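Local coordinates for 5-nitroimidazole antibiotic resistance protein (Bacteroides thetaiotaomicron, PDB 2FG9) that binds FAD and is probably a flavin-dependent oxidoreductase of the pyridoxamine 5'-phosphate oxidase family, with a putative role in resistance to 5-nitroimidazole antibiotics, at residues 43-48 and 53-58; 68-71 and 75-78; 78-83 and 118-123. All blocks are in the same frame, centred on the assembly; numbering follows the deposited sequence. Where two conformers were deposited one is given.

Contact 1: residues 43-48 and 53-58; sequences VGITDL and YVVPMN. With FAD (flavin-adenine dinucleotide), chain C.
Strands 43-46 and 53-57 run antiparallel as the two arms of a beta hairpin, their axes 4.6 Å apart at closest approach and 149° between their directions. The hairpin belongs to the curled antiparallel sheet of the flavin-binding split barrel, the fold of the pyridoxamine 5'-phosphate oxidase family. Val43 faces Val55 and Ile45 faces Tyr53 in hydrogen-bonded pairs, each closed by two backbone bonds. Between them Gly44 and Val54 form a non-hydrogen-bonded pair, where CA-H...O contacts run from Val54 CA to Val43 O (3.2 Å) and from Gly44 CA to Tyr53 O.

The side chains of Val43, Ile45, Tyr53 and Val55 share one face of the sheet. CB of Val43 meets CG1 of Val55 at 3.9 Å, while its CG2 reaches SE of the selenomethionine Met57. Ile45 and Tyr53 lie side by side and point the same way, Ile45 CD1 sitting at the ring edge, 4.2 Å from Tyr53 CD2. With CG anti to the backbone N (chi1 -174°), the tyrosine rises obliquely off this face, and its OH donates to phosphate oxygen O2P of FAD at 2.7 Å. On the opposite face Val54 packs on Gly44 of the second subunit; separately, its backbone O accepts a bond from Thr89 OG1 of that chain.

The strand 53-57 thus doubles as a wall of the flavin site. Ribityl O2' of FAD donates to Pro56 O, and CE of Met57 lies 3.2 Å from FAD N3, brought over a face of the isoalloxazine by a bend at chi3 (83°). Just beyond, Asn58 N shares its single hydrogen between two flavin acceptors, N5 at 2.9 Å and O4 at 3.0 Å.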
loop_
_atom_site.group_PDB
_atom_site.type_symbol
_atom_site.label_atom_id
_atom_site.label_comp_id
_atom_site.label_asym_id
_atom_site.label_seq_id
_atom_site.Cartn_x
_atom_site.Cartn_y
_atom_site.Cartn_z
ATOM N N VAL A 43 -17.173 -22.788 -0.243
ATOM C CA VAL A 43 -17.570 -24.169 -0.238
ATOM C C VAL A 43 -19.041 -24.258 -0.655
ATOM O O VAL A 43 -19.928 -23.728 0.029
ATOM C CB VAL A 43 -17.362 -24.804 1.167
ATOM C CG1 VAL A 43 -17.677 -26.287 1.143
ATOM C CG2 VAL A 43 -15.947 -24.552 1.669
ATOM N N GLY A 44 -19.263 -24.919 -1.785
ATOM C CA GLY A 44 -20.585 -25.256 -2.265
ATOM C C GLY A 44 -21.019 -26.613 -1.750
ATOM O O GLY A 44 -20.280 -27.607 -1.875
ATOM N N ILE A 45 -22.227 -26.638 -1.178
ATOM C CA ILE A 45 -22.857 -27.829 -0.648
ATOM C C ILE A 45 -24.292 -27.815 -1.208
ATOM O O ILE A 45 -24.916 -26.739 -1.305
ATOM C CB ILE A 45 -22.939 -27.720 0.872
ATOM C CG1 ILE A 45 -21.589 -27.325 1.455
ATOM C CG2 ILE A 45 -23.400 -28.988 1.494
ATOM C CD1 ILE A 45 -21.636 -27.018 2.933
ATOM N N THR A 46 -24.817 -28.980 -1.577
ATOM C CA THR A 46 -26.215 -29.082 -1.955
ATOM C C THR A 46 -27.021 -29.144 -0.691
ATOM O O THR A 46 -26.698 -29.914 0.211
ATOM C CB THR A 46 -26.478 -30.295 -2.805
ATOM O OG1 THR A 46 -25.617 -30.233 -3.944
ATOM C CG2 THR A 46 -27.939 -30.304 -3.277
ATOM N N ASP A 47 -28.047 -28.307 -0.583
ATOM C CA ASP A 47 -28.836 -28.277 0.650
ATOM C C ASP A 47 -29.863 -29.382 0.623
ATOM O O ASP A 47 -29.858 -30.184 -0.303
ATOM C CB ASP A 47 -29.433 -26.884 0.904
ATOM C CG ASP A 47 -30.571 -26.526 -0.020
ATOM O OD1 ASP A 47 -31.130 -27.389 -0.712
ATOM O OD2 ASP A 47 -30.928 -25.339 -0.020
ATOM N N LEU A 48 -30.730 -29.430 1.633
ATOM C CA LEU A 48 -31.627 -30.587 1.847
ATOM C C LEU A 48 -32.787 -30.629 0.856
ATOM O O LEU A 48 -33.476 -31.651 0.729
ATOM C CB LEU A 48 -32.184 -30.587 3.275
ATOM C CG LEU A 48 -31.164 -30.769 4.405
ATOM C CD1 LEU A 48 -31.896 -30.841 5.755
ATOM C CD2 LEU A 48 -30.334 -32.050 4.202
ATOM N N TYR A 53 -25.850 -24.089 -1.722
ATOM C CA TYR A 53 -25.481 -23.381 -0.520
ATOM C C TYR A 53 -23.991 -23.124 -0.610
ATOM O O TYR A 53 -23.235 -24.068 -0.716
ATOM C CB TYR A 53 -25.749 -24.266 0.672
ATOM C CG TYR A 53 -25.551 -23.617 2.026
ATOM C CD1 TYR A 53 -26.336 -22.540 2.418
ATOM C CD2 TYR A 53 -24.617 -24.123 2.936
ATOM C CE1 TYR A 53 -26.190 -21.981 3.663
ATOM C CE2 TYR A 53 -24.476 -23.581 4.168
ATOM C CZ TYR A 53 -25.264 -22.510 4.526
ATOM O OH TYR A 53 -25.130 -21.946 5.751
ATOM N N VAL A 54 -23.569 -21.861 -0.604
ATOM C CA VAL A 54 -22.156 -21.556 -0.719
ATOM C C VAL A 54 -21.695 -20.841 0.533
ATOM O O VAL A 54 -22.196 -19.808 0.879
ATOM C CB VAL A 54 -21.846 -20.692 -1.948
ATOM C CG1 VAL A 54 -20.373 -20.390 -2.011
ATOM C CG2 VAL A 54 -22.270 -21.399 -3.222
ATOM N N VAL A 55 -20.696 -21.377 1.191
ATOM C CA VAL A 55 -20.317 -20.856 2.478
ATOM C C VAL A 55 -18.813 -20.548 2.413
ATOM O O VAL A 55 -18.017 -21.381 1.965
ATOM C CB VAL A 55 -20.797 -21.905 3.578
ATOM C CG1 VAL A 55 -19.881 -23.124 3.640
ATOM C CG2 VAL A 55 -20.900 -21.271 4.917
ATOM N N PRO A 56 -18.401 -19.332 2.797
ATOM C CA PRO A 56 -16.955 -19.137 2.841
ATOM C C PRO A 56 -16.339 -19.743 4.076
ATOM O O PRO A 56 -16.966 -19.751 5.123
ATOM C CB PRO A 56 -16.791 -17.622 2.910
ATOM C CG PRO A 56 -18.048 -17.140 3.498
ATOM C CD PRO A 56 -19.132 -18.139 3.230
HETATM N N MSE A 57 -15.092 -20.173 3.951
HETATM C CA MSE A 57 -14.402 -20.845 5.020
HETATM C C MSE A 57 -12.917 -20.714 4.913
HETATM O O MSE A 57 -12.383 -20.537 3.837
HETATM C CB MSE A 57 -14.822 -22.324 5.036
HETATM C CG MSE A 57 -16.188 -22.457 5.709
HETATM SE SE MSE A 57 -16.741 -24.095 5.757
HETATM C CE MSE A 57 -15.804 -24.781 7.382
ATOM N N ASN A 58 -12.232 -20.791 6.044
ATOM C CA ASN A 58 -10.781 -20.859 6.017
ATOM C C ASN A 58 -10.353 -22.283 5.714
ATOM O O ASN A 58 -11.151 -23.181 5.755
ATOM C CB ASN A 58 -10.232 -20.361 7.333
ATOM C CG ASN A 58 -10.559 -18.909 7.557
ATOM O OD1 ASN A 58 -11.040 -18.547 8.600
ATOM N ND2 ASN A 58 -10.378 -18.089 6.540
HETATM P PA FAD C . -25.983 -21.990 9.706
HETATM O O1A FAD C . -26.407 -23.449 9.717
HETATM O O2A FAD C . -25.959 -21.254 11.033
HETATM O O5B FAD C . -26.972 -21.215 8.699
HETATM C C5B FAD C . -27.816 -20.184 9.152
HETATM C C4B FAD C . -28.194 -19.285 7.976
HETATM O O4B FAD C . -27.487 -18.043 8.076
HETATM C C3B FAD C . -27.893 -19.835 6.574
HETATM O O3B FAD C . -28.839 -20.752 6.047
HETATM C C2B FAD C . -27.797 -18.531 5.801
HETATM O O2B FAD C . -29.058 -17.936 5.519
HETATM C C1B FAD C . -27.024 -17.658 6.792
HETATM N N9A FAD C . -25.552 -17.820 6.587
HETATM C C8A FAD C . -24.768 -18.899 6.894
HETATM N N7A FAD C . -23.507 -18.641 6.505
HETATM C C5A FAD C . -23.435 -17.392 5.973
HETATM C C6A FAD C . -22.355 -16.631 5.431
HETATM N N6A FAD C . -21.107 -16.837 5.892
HETATM N N1A FAD C . -22.637 -15.375 4.931
HETATM C C2A FAD C . -23.942 -14.874 4.979
HETATM N N3A FAD C . -25.001 -15.603 5.501
HETATM C C4A FAD C . -24.746 -16.861 6.005
HETATM N N1 FAD C . -16.959 -21.069 9.477
HETATM C C2 FAD C . -16.462 -22.289 9.912
HETATM O O2 FAD C . -17.181 -23.089 10.525
HETATM N N3 FAD C . -15.138 -22.590 9.683
HETATM C C4 FAD C . -14.314 -21.685 9.003
HETATM O O4 FAD C . -13.279 -22.124 8.554
HETATM C C4X FAD C . -14.810 -20.470 8.562
HETATM N N5 FAD C . -14.048 -19.527 7.883
HETATM C C5X FAD C . -14.632 -18.303 7.458
HETATM C C6 FAD C . -13.898 -17.384 6.767
HETATM C C7 FAD C . -14.464 -16.205 6.321
HETATM C C7M FAD C . -13.820 -15.750 5.051
HETATM C C8 FAD C . -15.787 -15.929 6.589
HETATM C C8M FAD C . -16.548 -14.800 6.013
HETATM C C9 FAD C . -16.537 -16.827 7.289
HETATM C C9A FAD C . -15.965 -18.020 7.701
HETATM N N10 FAD C . -16.703 -18.988 8.352
HETATM C C10 FAD C . -16.157 -20.181 8.789
HETATM C "C1'" FAD C . -18.162 -18.846 8.471
HETATM C "C2'" FAD C . -18.812 -19.949 7.674
HETATM O "O2'" FAD C . -19.295 -19.312 6.496
HETATM C "C3'" FAD C . -19.794 -20.500 8.730
HETATM O "O3'" FAD C . -19.643 -21.871 9.089
HETATM C "C4'" FAD C . -21.189 -20.193 8.310
HETATM O "O4'" FAD C . -21.347 -18.775 8.183
HETATM C "C5'" FAD C . -22.049 -20.951 9.332
HETATM O "O5'" FAD C . -22.178 -22.191 8.655
HETATM P P FAD C . -23.521 -23.074 8.667
HETATM O O1P FAD C . -23.355 -24.048 9.844
HETATM O O2P FAD C . -23.793 -23.728 7.337
HETATM O O3P FAD C . -24.548 -21.886 8.989
#

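Contact 2: residues 68-71 and 75-78; sequences LHSG and GKIE. With FAD (flavin-adenine dinucleotide), chain C; EDO (1,2-ethanediol), chain D.
Ser70, on the strand 68-70, meets Lys76 on the first turn of the helix 75-82, the closest approach being Ser70 CB to Lys76 CE at 3.6 Å; Ser70 OG lies against Ile77 CD1 at 3.9 Å. This is the tight part of the contact, and FAD lies against both segments. Lys76 leaves its CA with CG between the backbone N and the carbonyl carbon (chi1 57°), runs on almost straight, then turns at chi4, which sets NZ among FAD O3' (2.8 Å), O1P (2.9 Å) and O5'. The same residue's backbone N donates to O2P, so both ends of the lysine hold one phosphate, whose charge probably offsets that of the ammonium. On the strand, His69 O takes the flavin N3 hydrogen at 2.6 Å.

Packing slackens toward partly exposed Gly71, whose O is 4.3 Å from Ile77 CD1. Here a 1,2-ethanediol molecule, probably from the crystallisation liquor, bridges the segments: its O2 accepts from Gly71 N and from Lys76 NZ. Ser70 OG donates to Gly71 O on a lone pair and also pairs with Trp158 NE1. Strands 52-62 and 156-175 pair with strand 65-70 within the sheet, and Lys76 rests on Tyr53 and Met57 of the former and Trp158 of the latter.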
loop_
_atom_site.group_PDB
_atom_site.type_symbol
_atom_site.label_atom_id
_atom_site.label_comp_id
_atom_site.label_asym_id
_atom_site.label_seq_id
_atom_site.Cartn_x
_atom_site.Cartn_y
_atom_site.Cartn_z
ATOM N N LEU A 68 -10.628 -28.213 6.463
ATOM C CA LEU A 68 -11.411 -27.166 7.023
ATOM C C LEU A 68 -11.815 -27.571 8.423
ATOM O O LEU A 68 -11.524 -28.682 8.874
ATOM C CB LEU A 68 -12.635 -26.904 6.168
ATOM C CG LEU A 68 -12.343 -26.686 4.678
ATOM C CD1 LEU A 68 -12.558 -27.925 3.930
ATOM C CD2 LEU A 68 -13.208 -25.588 4.068
ATOM N N HIS A 69 -12.456 -26.647 9.123
ATOM C CA HIS A 69 -12.950 -26.940 10.444
ATOM C C HIS A 69 -14.125 -26.060 10.726
ATOM O O HIS A 69 -14.262 -25.008 10.104
ATOM C CB HIS A 69 -11.868 -26.794 11.532
ATOM C CG HIS A 69 -11.226 -25.448 11.579
ATOM N ND1 HIS A 69 -11.679 -24.373 10.844
ATOM C CD2 HIS A 69 -10.178 -24.990 12.301
ATOM C CE1 HIS A 69 -10.923 -23.319 11.094
ATOM N NE2 HIS A 69 -10.002 -23.668 11.974
ATOM N N SER A 70 -14.999 -26.536 11.612
ATOM C CA SER A 70 -16.213 -25.859 11.969
ATOM C C SER A 70 -16.665 -26.355 13.346
ATOM O O SER A 70 -16.040 -27.240 13.935
ATOM C CB SER A 70 -17.290 -26.143 10.917
ATOM O OG SER A 70 -17.630 -27.522 10.844
ATOM N N GLY A 71 -17.734 -25.761 13.862
ATOM C CA GLY A 71 -18.417 -26.277 15.009
ATOM C C GLY A 71 -18.993 -27.596 14.581
ATOM O O GLY A 71 -18.980 -27.912 13.384
ATOM N N GLY A 75 -26.181 -26.319 10.192
ATOM C CA GLY A 75 -26.732 -26.153 8.839
ATOM C C GLY A 75 -26.008 -26.944 7.774
ATOM O O GLY A 75 -26.552 -27.879 7.217
ATOM N N LYS A 76 -24.761 -26.561 7.524
ATOM C CA LYS A 76 -23.890 -27.224 6.548
ATOM C C LYS A 76 -23.576 -28.668 6.920
ATOM O O LYS A 76 -23.218 -29.472 6.051
ATOM C CB LYS A 76 -22.575 -26.448 6.374
ATOM C CG LYS A 76 -21.759 -26.215 7.667
ATOM C CD LYS A 76 -20.664 -25.146 7.401
ATOM C CE LYS A 76 -19.721 -24.922 8.547
ATOM N NZ LYS A 76 -20.443 -24.448 9.734
ATOM N N ILE A 77 -23.722 -29.004 8.196
ATOM C CA ILE A 77 -23.428 -30.355 8.670
ATOM C C ILE A 77 -24.544 -31.301 8.294
ATOM O O ILE A 77 -24.294 -32.374 7.749
ATOM C CB ILE A 77 -23.193 -30.381 10.210
ATOM C CG1 ILE A 77 -22.091 -29.363 10.602
ATOM C CG2 ILE A 77 -22.924 -31.810 10.716
ATOM C CD1 ILE A 77 -20.813 -29.434 9.748
ATOM N N GLU A 78 -25.780 -30.915 8.594
ATOM C CA GLU A 78 -26.928 -31.698 8.141
ATOM C C GLU A 78 -26.855 -31.969 6.629
ATOM O O GLU A 78 -27.086 -33.089 6.176
ATOM C CB GLU A 78 -28.248 -31.015 8.534
ATOM C CG GLU A 78 -28.745 -31.440 9.946
HETATM P PA FAD C . -25.983 -21.990 9.706
HETATM O O1A FAD C . -26.407 -23.449 9.717
HETATM O O2A FAD C . -25.959 -21.254 11.033
HETATM O O5B FAD C . -26.972 -21.215 8.699
HETATM C C5B FAD C . -27.816 -20.184 9.152
HETATM C C4B FAD C . -28.194 -19.285 7.976
HETATM O O4B FAD C . -27.487 -18.043 8.076
HETATM C C3B FAD C . -27.893 -19.835 6.574
HETATM O O3B FAD C . -28.839 -20.752 6.047
HETATM C C2B FAD C . -27.797 -18.531 5.801
HETATM O O2B FAD C . -29.058 -17.936 5.519
HETATM C C1B FAD C . -27.024 -17.658 6.792
HETATM N N9A FAD C . -25.552 -17.820 6.587
HETATM C C8A FAD C . -24.768 -18.899 6.894
HETATM N N7A FAD C . -23.507 -18.641 6.505
HETATM C C5A FAD C . -23.435 -17.392 5.973
HETATM C C6A FAD C . -22.355 -16.631 5.431
HETATM N N6A FAD C . -21.107 -16.837 5.892
HETATM N N1A FAD C . -22.637 -15.375 4.931
HETATM C C2A FAD C . -23.942 -14.874 4.979
HETATM N N3A FAD C . -25.001 -15.603 5.501
HETATM C C4A FAD C . -24.746 -16.861 6.005
HETATM N N1 FAD C . -16.959 -21.069 9.477
HETATM C C2 FAD C . -16.462 -22.289 9.912
HETATM O O2 FAD C . -17.181 -23.089 10.525
HETATM N N3 FAD C . -15.138 -22.590 9.683
HETATM C C4 FAD C . -14.314 -21.685 9.003
HETATM O O4 FAD C . -13.279 -22.124 8.554
HETATM C C4X FAD C . -14.810 -20.470 8.562
HETATM N N5 FAD C . -14.048 -19.527 7.883
HETATM C C5X FAD C . -14.632 -18.303 7.458
HETATM C C6 FAD C . -13.898 -17.384 6.767
HETATM C C7 FAD C . -14.464 -16.205 6.321
HETATM C C7M FAD C . -13.820 -15.750 5.051
HETATM C C8 FAD C . -15.787 -15.929 6.589
HETATM C C8M FAD C . -16.548 -14.800 6.013
HETATM C C9 FAD C . -16.537 -16.827 7.289
HETATM C C9A FAD C . -15.965 -18.020 7.701
HETATM N N10 FAD C . -16.703 -18.988 8.352
HETATM C C10 FAD C . -16.157 -20.181 8.789
HETATM C "C1'" FAD C . -18.162 -18.846 8.471
HETATM C "C2'" FAD C . -18.812 -19.949 7.674
HETATM O "O2'" FAD C . -19.295 -19.312 6.496
HETATM C "C3'" FAD C . -19.794 -20.500 8.730
HETATM O "O3'" FAD C . -19.643 -21.871 9.089
HETATM C "C4'" FAD C . -21.189 -20.193 8.310
HETATM O "O4'" FAD C . -21.347 -18.775 8.183
HETATM C "C5'" FAD C . -22.049 -20.951 9.332
HETATM O "O5'" FAD C . -22.178 -22.191 8.655
HETATM P P FAD C . -23.521 -23.074 8.667
HETATM O O1P FAD C . -23.355 -24.048 9.844
HETATM O O2P FAD C . -23.793 -23.728 7.337
HETATM O O3P FAD C . -24.548 -21.886 8.989
HETATM C C1 EDO D . -19.851 -21.773 13.936
HETATM O O1 EDO D . -20.981 -21.465 13.107
HETATM C C2 EDO D . -18.697 -22.308 13.087
HETATM O O2 EDO D . -19.117 -23.420 12.274
#

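Contact 3: residues 78-83 and 118-123; sequences EMLQRN and GKVEFI
Met79 O, near the end of the helix 75-82, is gripped by two backbone donors: Asn83 N at 2.9 Å and, weakly, Arg82 N, as Asn83 departs from helical geometry. Leu80, the next residue of that last turn, faces the strand 106-123 and carries the contact by dividing its two branches. CD2 rests 4.1 Å from Val120 CG2, and CD1 comes 4.0 Å from CZ of Phe122, obliquely to the ring. In both pairs the side chains cross at about a right angle. Leu80 has CG anti to the carbonyl carbon (chi1 -65°), a torsion that directs the fork toward the strand; Phe122, with a similar chi1 of -63°, brings CZ toward the helix.

The Phe122 ring has further partners on strand 156-175, a cation-pi contact with Lys156 and an edge-to-face one with Trp158, while Val86, Ile45 and Trp158 also touch Leu80. Just after the helix, Asn84 ND2 donates to Val120 O, linking the chain there to the strand. Between the two segments the measured contacts are purely apolar, and polar bonds lie to the side of them, within the helix end and from strand 106-123 to Asn84. The helix thus meets this strand through the dispersion contacts of a single leucine, without directional bonds.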
loop_
_atom_site.group_PDB
_atom_site.type_symbol
_atom_site.label_atom_id
_atom_site.label_comp_id
_atom_site.label_asym_id
_atom_site.label_seq_id
_atom_site.Cartn_x
_atom_site.Cartn_y
_atom_site.Cartn_z
ATOM N N GLU A 78 -25.780 -30.915 8.594
ATOM C CA GLU A 78 -26.928 -31.698 8.141
ATOM C C GLU A 78 -26.855 -31.969 6.629
ATOM O O GLU A 78 -27.086 -33.089 6.176
ATOM C CB GLU A 78 -28.248 -31.015 8.534
ATOM C CG GLU A 78 -28.745 -31.440 9.946
HETATM N N MSE A 79 -26.476 -30.954 5.853
HETATM C CA MSE A 79 -26.432 -31.102 4.403
HETATM C C MSE A 79 -25.370 -32.117 4.032
HETATM O O MSE A 79 -25.608 -33.008 3.233
HETATM C CB MSE A 79 -26.139 -29.762 3.710
HETATM C CG MSE A 79 -27.103 -28.675 4.047
HETATM SE SE MSE A 79 -26.494 -27.002 3.305
HETATM C CE MSE A 79 -27.978 -25.761 4.084
ATOM N N LEU A 80 -24.181 -31.984 4.606
ATOM C CA LEU A 80 -23.081 -32.893 4.239
ATOM C C LEU A 80 -23.370 -34.331 4.621
ATOM O O LEU A 80 -22.842 -35.253 4.010
ATOM C CB LEU A 80 -21.766 -32.467 4.870
ATOM C CG LEU A 80 -21.259 -31.121 4.360
ATOM C CD1 LEU A 80 -20.207 -30.594 5.278
ATOM C CD2 LEU A 80 -20.729 -31.277 2.942
ATOM N N GLN A 81 -24.192 -34.511 5.640
ATOM C CA GLN A 81 -24.544 -35.855 6.058
ATOM C C GLN A 81 -25.453 -36.527 5.027
ATOM O O GLN A 81 -25.391 -37.724 4.869
ATOM C CB GLN A 81 -25.103 -35.841 7.486
ATOM C CG GLN A 81 -23.981 -35.392 8.473
ATOM C CD GLN A 81 -24.419 -35.336 9.943
ATOM O OE1 GLN A 81 -25.625 -35.328 10.238
ATOM N NE2 GLN A 81 -23.434 -35.298 10.870
ATOM N N ARG A 82 -26.235 -35.729 4.300
ATOM C CA ARG A 82 -27.045 -36.222 3.190
ATOM C C ARG A 82 -26.251 -36.345 1.877
ATOM O O ARG A 82 -26.445 -37.295 1.128
ATOM C CB ARG A 82 -28.237 -35.291 3.005
ATOM C CG ARG A 82 -29.201 -35.659 1.877
ATOM C CD ARG A 82 -30.072 -34.466 1.527
ATOM N NE ARG A 82 -29.996 -34.158 0.103
ATOM C CZ ARG A 82 -28.978 -33.555 -0.499
ATOM N NH1 ARG A 82 -27.898 -33.171 0.192
ATOM N NH2 ARG A 82 -29.017 -33.353 -1.796
ATOM N N ASN A 83 -25.388 -35.365 1.592
ATOM C CA ASN A 83 -24.535 -35.359 0.384
ATOM C C ASN A 83 -23.224 -34.700 0.759
ATOM O O ASN A 83 -23.205 -33.521 1.017
ATOM C CB ASN A 83 -25.188 -34.561 -0.767
ATOM C CG ASN A 83 -24.353 -34.572 -2.075
ATOM O OD1 ASN A 83 -23.178 -34.971 -2.112
ATOM N ND2 ASN A 83 -24.971 -34.147 -3.138
ATOM N N GLY A 118 -14.465 -32.706 -4.370
ATOM C CA GLY A 118 -14.100 -33.879 -3.577
ATOM C C GLY A 118 -15.196 -34.142 -2.598
ATOM O O GLY A 118 -16.235 -33.493 -2.639
ATOM N N LYS A 119 -14.988 -35.136 -1.742
ATOM C CA LYS A 119 -15.966 -35.508 -0.747
ATOM C C LYS A 119 -15.441 -35.202 0.634
ATOM O O LYS A 119 -14.287 -35.450 0.909
ATOM C CB LYS A 119 -16.235 -36.981 -0.847
ATOM C CG LYS A 119 -17.017 -37.389 -2.030
ATOM C CD LYS A 119 -17.121 -38.895 -2.025
ATOM C CE LYS A 119 -18.324 -39.418 -2.846
ATOM N NZ LYS A 119 -17.946 -39.491 -4.275
ATOM N N VAL A 120 -16.313 -34.719 1.503
ATOM C CA VAL A 120 -15.987 -34.441 2.893
ATOM C C VAL A 120 -16.064 -35.603 3.905
ATOM O O VAL A 120 -17.106 -36.221 4.066
ATOM C CB VAL A 120 -16.944 -33.359 3.422
ATOM C CG1 VAL A 120 -16.716 -33.115 4.930
ATOM C CG2 VAL A 120 -16.752 -32.082 2.664
ATOM N N GLU A 121 -14.939 -35.883 4.562
ATOM C CA GLU A 121 -14.892 -36.700 5.775
ATOM C C GLU A 121 -14.778 -35.789 6.978
ATOM O O GLU A 121 -14.172 -34.730 6.889
ATOM C CB GLU A 121 -13.666 -37.630 5.776
ATOM C CG GLU A 121 -13.283 -38.175 7.169
ATOM C CD GLU A 121 -12.079 -39.112 7.161
ATOM O OE1 GLU A 121 -11.118 -38.860 6.390
ATOM O OE2 GLU A 121 -12.090 -40.088 7.960
ATOM N N PHE A 122 -15.346 -36.209 8.100
ATOM C CA PHE A 122 -15.057 -35.598 9.385
ATOM C C PHE A 122 -14.107 -36.483 10.131
ATOM O O PHE A 122 -14.451 -37.611 10.493
ATOM C CB PHE A 122 -16.312 -35.407 10.213
ATOM C CG PHE A 122 -17.320 -34.469 9.578
ATOM C CD1 PHE A 122 -16.941 -33.210 9.139
ATOM C CD2 PHE A 122 -18.637 -34.833 9.464
ATOM C CE1 PHE A 122 -17.855 -32.365 8.578
ATOM C CE2 PHE A 122 -19.566 -33.976 8.895
ATOM C CZ PHE A 122 -19.175 -32.762 8.450
ATOM N N ILE A 123 -12.919 -35.955 10.393
ATOM C CA ILE A 123 -11.850 -36.713 11.028
ATOM C C ILE A 123 -12.240 -36.925 12.477
ATOM O O ILE A 123 -12.621 -35.979 13.159
ATOM C CB ILE A 123 -10.549 -35.930 10.964
ATOM C CG1 ILE A 123 -10.108 -35.742 9.506
ATOM C CG2 ILE A 123 -9.459 -36.603 11.726
ATOM C CD1 ILE A 123 -9.032 -34.665 9.367
#

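In the fold
The three contacts follow one another along the chain and all reach the same sheet, on the same side of the chain's centre. Contacts 1 and 2, centres about 9 Å apart, touch the same FAD: the hairpin reaches flavin, ribityl and phosphate, 68-71 reaches flavin N3, and Lys76 the ribityl and phosphate oxygens. Ile45 CD1 lies 3.6 Å from Lys76 CB. Contact 3 shares Glu78 with contact 2, and Ile77 CD1 reaches Phe122 CZ at 3.9 Å. Its centre is about 11 Å from that of contact 1, Tyr53 CD2 packing 3.5 Å from Met79 SE. It lies further from the ligand, the Leu80 side chain about 8 Å from FAD. Ser113, Arg117 and Thr166 of the second subunit also bond this FAD.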